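Long-range contacts in metallo-beta-lactamase FIM-1 (Pseudomonas aeruginosa, PDB 6V3Q), which probably hydrolyses beta-lactam antibiotics to substituted beta-amino acids as a zinc-dependent class B enzyme, and so confers antibiotic resistance: residues M21-K26 against P35-I40; I48-A53 against V78-H83. One frame throughout, in Å; residues are numbered along the deposited sequence.

Contact 1. Residues M21-K26 against P35-I40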
loop_
_atom_site.group_PDB
_atom_site.type_symbol
_atom_site.label_atom_id
_atom_site.label_comp_id
_atom_site.label_asym_id
_atom_site.label_seq_id
_atom_site.Cartn_x
_atom_site.Cartn_y
_atom_site.Cartn_z
ATOM N N MET A 21 -7.330 -19.345 3.780
ATOM C CA MET A 21 -7.194 -17.914 4.018
ATOM C C MET A 21 -7.384 -17.175 2.701
ATOM O O MET A 21 -6.714 -17.487 1.711
ATOM C CB MET A 21 -5.825 -17.581 4.616
ATOM C CG MET A 21 -5.718 -16.178 5.204
ATOM S SD MET A 21 -4.163 -15.888 6.083
ATOM C CE MET A 21 -3.170 -15.119 4.804
ATOM N N HIS A 22 -8.303 -16.213 2.680
ATOM C CA HIS A 22 -8.491 -15.355 1.518
ATOM C C HIS A 22 -7.905 -13.977 1.796
ATOM O O HIS A 22 -8.086 -13.417 2.882
ATOM C CB HIS A 22 -9.971 -15.241 1.115
ATOM C CG HIS A 22 -10.841 -14.530 2.108
ATOM N ND1 HIS A 22 -10.907 -13.156 2.197
ATOM C CD2 HIS A 22 -11.719 -15.009 3.022
ATOM C CE1 HIS A 22 -11.772 -12.819 3.137
ATOM N NE2 HIS A 22 -12.280 -13.925 3.652
ATOM N N THR A 23 -7.191 -13.446 0.806
ATOM C CA THR A 23 -6.514 -12.162 0.905
ATOM C C THR A 23 -6.924 -11.301 -0.277
ATOM O O THR A 23 -6.769 -11.714 -1.432
ATOM C CB THR A 23 -4.989 -12.336 0.931
ATOM O OG1 THR A 23 -4.612 -13.130 2.063
ATOM C CG2 THR A 23 -4.297 -10.984 1.014
ATOM N N SER A 24 -7.448 -10.112 0.010
ATOM C CA SER A 24 -7.883 -9.178 -1.014
ATOM C C SER A 24 -7.158 -7.854 -0.827
ATOM O O SER A 24 -6.806 -7.477 0.294
ATOM C CB SER A 24 -9.400 -8.965 -0.966
ATOM O OG SER A 24 -9.820 -8.541 0.321
ATOM N N MET A 25 -6.939 -7.148 -1.931
ATOM C CA MET A 25 -6.194 -5.898 -1.923
ATOM C C MET A 25 -7.122 -4.726 -2.212
ATOM O O MET A 25 -7.996 -4.811 -3.083
ATOM C CB MET A 25 -5.062 -5.928 -2.952
ATOM C CG MET A 25 -4.260 -7.225 -2.942
ATOM S SD MET A 25 -3.461 -7.555 -1.364
ATOM C CE MET A 25 -2.162 -6.319 -1.354
ATOM N N LYS A 26 -6.932 -3.637 -1.473
ATOM C CA LYS A 26 -7.617 -2.383 -1.738
ATOM C C LYS A 26 -6.670 -1.458 -2.488
ATOM O O LYS A 26 -5.538 -1.231 -2.047
ATOM C CB LYS A 26 -8.094 -1.721 -0.446
ATOM C CG LYS A 26 -9.254 -0.757 -0.649
ATOM C CD LYS A 26 -9.033 0.560 0.080
ATOM C CE LYS A 26 -8.535 0.339 1.498
ATOM N NZ LYS A 26 -8.546 1.582 2.316
ATOM N N PRO A 35 -3.453 -5.158 1.983
ATOM C CA PRO A 35 -4.131 -6.455 2.036
ATOM C C PRO A 35 -5.025 -6.607 3.257
ATOM O O PRO A 35 -4.883 -5.913 4.266
ATOM C CB PRO A 35 -2.960 -7.446 2.099
ATOM C CG PRO A 35 -1.915 -6.702 2.853
ATOM C CD PRO A 35 -2.056 -5.251 2.448
ATOM N N SER A 36 -5.966 -7.542 3.140
ATOM C CA SER A 36 -6.838 -7.918 4.243
ATOM C C SER A 36 -7.086 -9.416 4.179
ATOM O O SER A 36 -7.328 -9.965 3.101
ATOM C CB SER A 36 -8.174 -7.164 4.204
ATOM O OG SER A 36 -8.951 -7.455 5.348
ATOM N N ASN A 37 -7.018 -10.075 5.332
ATOM C CA ASN A 37 -7.167 -11.519 5.411
ATOM C C ASN A 37 -8.550 -11.888 5.933
ATOM O O ASN A 37 -9.147 -11.173 6.742
ATOM C CB ASN A 37 -6.099 -12.139 6.315
ATOM C CG ASN A 37 -4.693 -11.812 5.870
ATOM O OD1 ASN A 37 -4.419 -11.689 4.676
ATOM N ND2 ASN A 37 -3.791 -11.660 6.831
ATOM N N GLY A 38 -9.059 -13.013 5.446
ATOM C CA GLY A 38 -10.249 -13.631 5.992
ATOM C C GLY A 38 -10.108 -15.137 5.926
ATOM O O GLY A 38 -9.075 -15.636 5.471
ATOM N N LEU A 39 -11.117 -15.881 6.363
ATOM C CA LEU A 39 -11.048 -17.332 6.346
ATOM C C LEU A 39 -12.249 -17.911 5.612
ATOM O O LEU A 39 -13.340 -17.335 5.617
ATOM C CB LEU A 39 -10.998 -17.928 7.762
ATOM C CG LEU A 39 -9.753 -17.726 8.631
ATOM C CD1 LEU A 39 -9.975 -18.326 10.013
ATOM C CD2 LEU A 39 -8.517 -18.333 7.976
ATOM N N ILE A 40 -12.025 -19.054 4.969
ATOM C CA ILE A 40 -13.092 -19.935 4.511
ATOM C C ILE A 40 -12.873 -21.279 5.190
ATOM O O ILE A 40 -11.815 -21.899 5.023
ATOM C CB ILE A 40 -13.114 -20.085 2.981
ATOM C CG1 ILE A 40 -13.263 -18.719 2.311
ATOM C CG2 ILE A 40 -14.253 -21.002 2.561
ATOM C CD1 ILE A 40 -12.093 -18.340 1.429
HETATM O O HOH W 1 -9.919 -10.513 2.224
#

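Contact 2. Residues I48-A53 against V78-H83. With ZN (zinc ion), chain C.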
loop_
_atom_site.group_PDB
_atom_site.type_symbol
_atom_site.label_atom_id
_atom_site.label_comp_id
_atom_site.label_asym_id
_atom_site.label_seq_id
_atom_site.Cartn_x
_atom_site.Cartn_y
_atom_site.Cartn_z
ATOM N N ILE A 48 -17.923 -21.948 5.699
ATOM C CA ILE A 48 -18.205 -20.769 6.508
ATOM C C ILE A 48 -17.201 -19.687 6.140
ATOM O O ILE A 48 -15.999 -19.962 6.027
ATOM C CB ILE A 48 -18.137 -21.091 8.011
ATOM C CG1 ILE A 48 -19.126 -22.204 8.362
ATOM C CG2 ILE A 48 -18.419 -19.845 8.842
ATOM C CD1 ILE A 48 -18.831 -22.890 9.676
ATOM N N LEU A 49 -17.689 -18.464 5.948
ATOM C CA LEU A 49 -16.848 -17.331 5.590
ATOM C C LEU A 49 -16.629 -16.459 6.820
ATOM O O LEU A 49 -17.590 -16.047 7.477
ATOM C CB LEU A 49 -17.477 -16.512 4.464
ATOM C CG LEU A 49 -16.732 -15.232 4.077
ATOM C CD1 LEU A 49 -15.351 -15.551 3.523
ATOM C CD2 LEU A 49 -17.531 -14.401 3.081
ATOM N N VAL A 50 -15.370 -16.191 7.132
ATOM C CA VAL A 50 -15.010 -15.239 8.172
ATOM C C VAL A 50 -14.499 -13.991 7.467
ATOM O O VAL A 50 -13.451 -14.027 6.812
ATOM C CB VAL A 50 -13.964 -15.818 9.133
ATOM C CG1 VAL A 50 -13.634 -14.820 10.228
ATOM C CG2 VAL A 50 -14.465 -17.124 9.729
ATOM N N ASP A 51 -15.265 -12.903 7.572
ATOM C CA ASP A 51 -14.931 -11.606 6.991
ATOM C C ASP A 51 -15.019 -11.584 5.469
ATOM O O ASP A 51 -14.639 -12.545 4.791
ATOM C CB ASP A 51 -13.538 -11.161 7.436
ATOM C CG ASP A 51 -13.506 -10.733 8.885
ATOM O OD1 ASP A 51 -14.575 -10.372 9.418
ATOM O OD2 ASP A 51 -12.415 -10.740 9.486
ATOM N N THR A 52 -15.519 -10.474 4.931
ATOM C CA THR A 52 -15.633 -10.273 3.496
ATOM C C THR A 52 -14.323 -9.715 2.948
ATOM O O THR A 52 -13.323 -9.600 3.661
ATOM C CB THR A 52 -16.788 -9.328 3.181
ATOM O OG1 THR A 52 -16.428 -8.001 3.582
ATOM C CG2 THR A 52 -18.033 -9.737 3.932
ATOM N N ALA A 53 -14.316 -9.371 1.665
ATOM C CA ALA A 53 -13.228 -8.609 1.080
ATOM C C ALA A 53 -13.522 -7.123 1.271
ATOM O O ALA A 53 -14.368 -6.735 2.080
ATOM C CB ALA A 53 -13.046 -8.991 -0.385
ATOM N N VAL A 78 -19.621 -14.744 9.106
ATOM C CA VAL A 78 -19.502 -13.948 10.320
ATOM C C VAL A 78 -18.405 -12.916 10.095
ATOM O O VAL A 78 -17.456 -13.143 9.340
ATOM C CB VAL A 78 -19.200 -14.825 11.558
ATOM C CG1 VAL A 78 -17.859 -15.529 11.402
ATOM C CG2 VAL A 78 -19.249 -13.997 12.835
ATOM N N PHE A 79 -18.555 -11.761 10.731
ATOM C CA PHE A 79 -17.632 -10.652 10.562
ATOM C C PHE A 79 -17.151 -10.187 11.928
ATOM O O PHE A 79 -17.902 -10.198 12.908
ATOM C CB PHE A 79 -18.304 -9.506 9.803
ATOM C CG PHE A 79 -19.292 -9.970 8.770
ATOM C CD1 PHE A 79 -18.861 -10.530 7.578
ATOM C CD2 PHE A 79 -20.654 -9.862 8.998
ATOM C CE1 PHE A 79 -19.767 -10.968 6.634
ATOM C CE2 PHE A 79 -21.568 -10.297 8.053
ATOM C CZ PHE A 79 -21.122 -10.850 6.870
ATOM N N THR A 80 -15.886 -9.769 11.983
ATOM C CA THR A 80 -15.232 -9.515 13.259
ATOM C C THR A 80 -15.417 -8.089 13.774
ATOM O O THR A 80 -15.326 -7.877 14.988
ATOM C CB THR A 80 -13.738 -9.845 13.159
ATOM O OG1 THR A 80 -13.140 -9.074 12.111
ATOM C CG2 THR A 80 -13.553 -11.327 12.861
ATOM N N HIS A 81 -15.676 -7.116 12.901
ATOM C CA HIS A 81 -16.085 -5.782 13.338
ATOM C C HIS A 81 -16.597 -5.012 12.128
ATOM O O HIS A 81 -16.512 -5.478 10.989
ATOM C CB HIS A 81 -14.956 -5.023 14.046
ATOM C CG HIS A 81 -13.818 -4.639 13.154
ATOM N ND1 HIS A 81 -12.894 -5.550 12.689
ATOM C CD2 HIS A 81 -13.438 -3.435 12.667
ATOM C CE1 HIS A 81 -12.001 -4.924 11.943
ATOM N NE2 HIS A 81 -12.308 -3.640 11.912
ATOM N N ALA A 82 -17.135 -3.824 12.397
ATOM C CA ALA A 82 -17.862 -3.053 11.390
ATOM C C ALA A 82 -16.959 -1.987 10.769
ATOM O O ALA A 82 -17.145 -0.782 10.936
ATOM C CB ALA A 82 -19.115 -2.438 12.004
ATOM N N HIS A 83 -15.960 -2.469 10.039
ATOM C CA HIS A 83 -15.166 -1.664 9.123
ATOM C C HIS A 83 -15.246 -2.296 7.740
ATOM O O HIS A 83 -15.667 -3.446 7.586
ATOM C CB HIS A 83 -13.711 -1.543 9.594
ATOM C CG HIS A 83 -13.503 -0.478 10.626
ATOM N ND1 HIS A 83 -12.314 -0.317 11.302
ATOM C CD2 HIS A 83 -14.333 0.486 11.090
ATOM C CE1 HIS A 83 -12.420 0.697 12.142
ATOM N NE2 HIS A 83 -13.636 1.202 12.034
HETATM ZN ZN ZN C . -10.940 -1.944 11.517
#

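Contact 1. Residues M21-K26 against P35-I40
The His22 imidazole lies with one face on the backbone of Gly38, whose CA sits over the ring, 3.4 Å from its centroid and 26° off the normal, a CH-pi contact. At the edge, in the ring plane, are Leu39 O and a water, and Ile40 CD1 comes 3.7 Å from His22 CD2 near the plane. A chi1 of 67°, setting CG between backbone N and carbonyl carbon, folds the ring toward the neighbouring strand. The water lies 2.8 Å from His22 ND1 and bonds also to Ser24 OG and Ser36 O, the latter as an acceptor, while His22 NE2 reaches Asp51 O in a weak hydrogen bond.

The amide of Asn37 belongs to the other face of the sheet, with Met21, Thr23 and Met25. Its OD1 accepts from Thr23 OG1 at 3.0 Å, the donor tilted 30° from the carbonyl plane; its ND2 gives to Gly207 O and Pro204 O. Met21 bends at chi3 to bring CE to 3.7 Å from Asn37 OD1, and Met25 SD packs on Pro35 CB at 3.5 Å.

Paired backbone bonds at His22-Gly38 and Ser24-Ser36 close this antiparallel hairpin, part of the mixed sheet of the metallo-beta-lactamase fold, whose strand 46-50 and helix 56-68 lie against His22 and Ile40. Gripped at both ends of its amide, Asn37 cannot readily flip, and one water serves the buried polar groups beside His22.

Contact 2. Residues I48-A53 against V78-H83
Asp51 and Thr80 meet with their side chains at about a right angle, the carboxylate reaching across to the threonine's backbone and hydroxyl. OD1 takes the Thr80 N-H on its syn lone pair, 2.9 Å from N with an angle of 150° at the hydrogen. OD2 lies 3.2 Å from Thr80 OG1, a bond not settled because the hydroxyl could turn to a different acceptor. With chi1 at -73°, Asp51 CG stands anti to its own carbonyl carbon, and the carboxylate swings back although CB points away.

Val50 and Val78 lie side by side and point the same way, Val50 CG2 4.1 Å from Val78 CG1. They form a parallel bridge: Val78 N gives a hydrogen bond to Leu49 O, and Asp51 N one to Val78 O. The side chains of Thr52 and Phe79 cross at a slant, bringing Thr52 CG2 to 3.4 Å from Phe79 CE1.

His81 NE2 binds the zinc at 2.2 Å and His83 ND1 at 2.1 Å; these are the two histidines of the superfamily's HXHXD motif, and His145 completes the three-histidine site. By accepting the Thr80 N-H, Asp51 holds the backbone directly before the first metal ligand, and Lys86, in a long, weak ion pair with OD2, may steady the carboxylate's charge.

Overall arrangement
Both contacts are buried and hold one sheet, but at different places in it. Contact 1 is an antiparallel hairpin of strands 19-27 and 33-43, where a second copy of the protein in the assembly packs on Met21, Thr23, Pro35 and Asn37; contact 2, nearer the centre of the chain and touched by no other chain of the assembly, begins as parallel pairing and runs into the loop that carries His81 and His83. Strands 33-43 and 46-50 are sheet neighbours, and Leu39 O probably accepts a hydrogen bond from Val50 N. Backbone ladders carry contact 1, whereas past its short bridge contact 2 depends on a carboxylate. The ring of His22 spans the two.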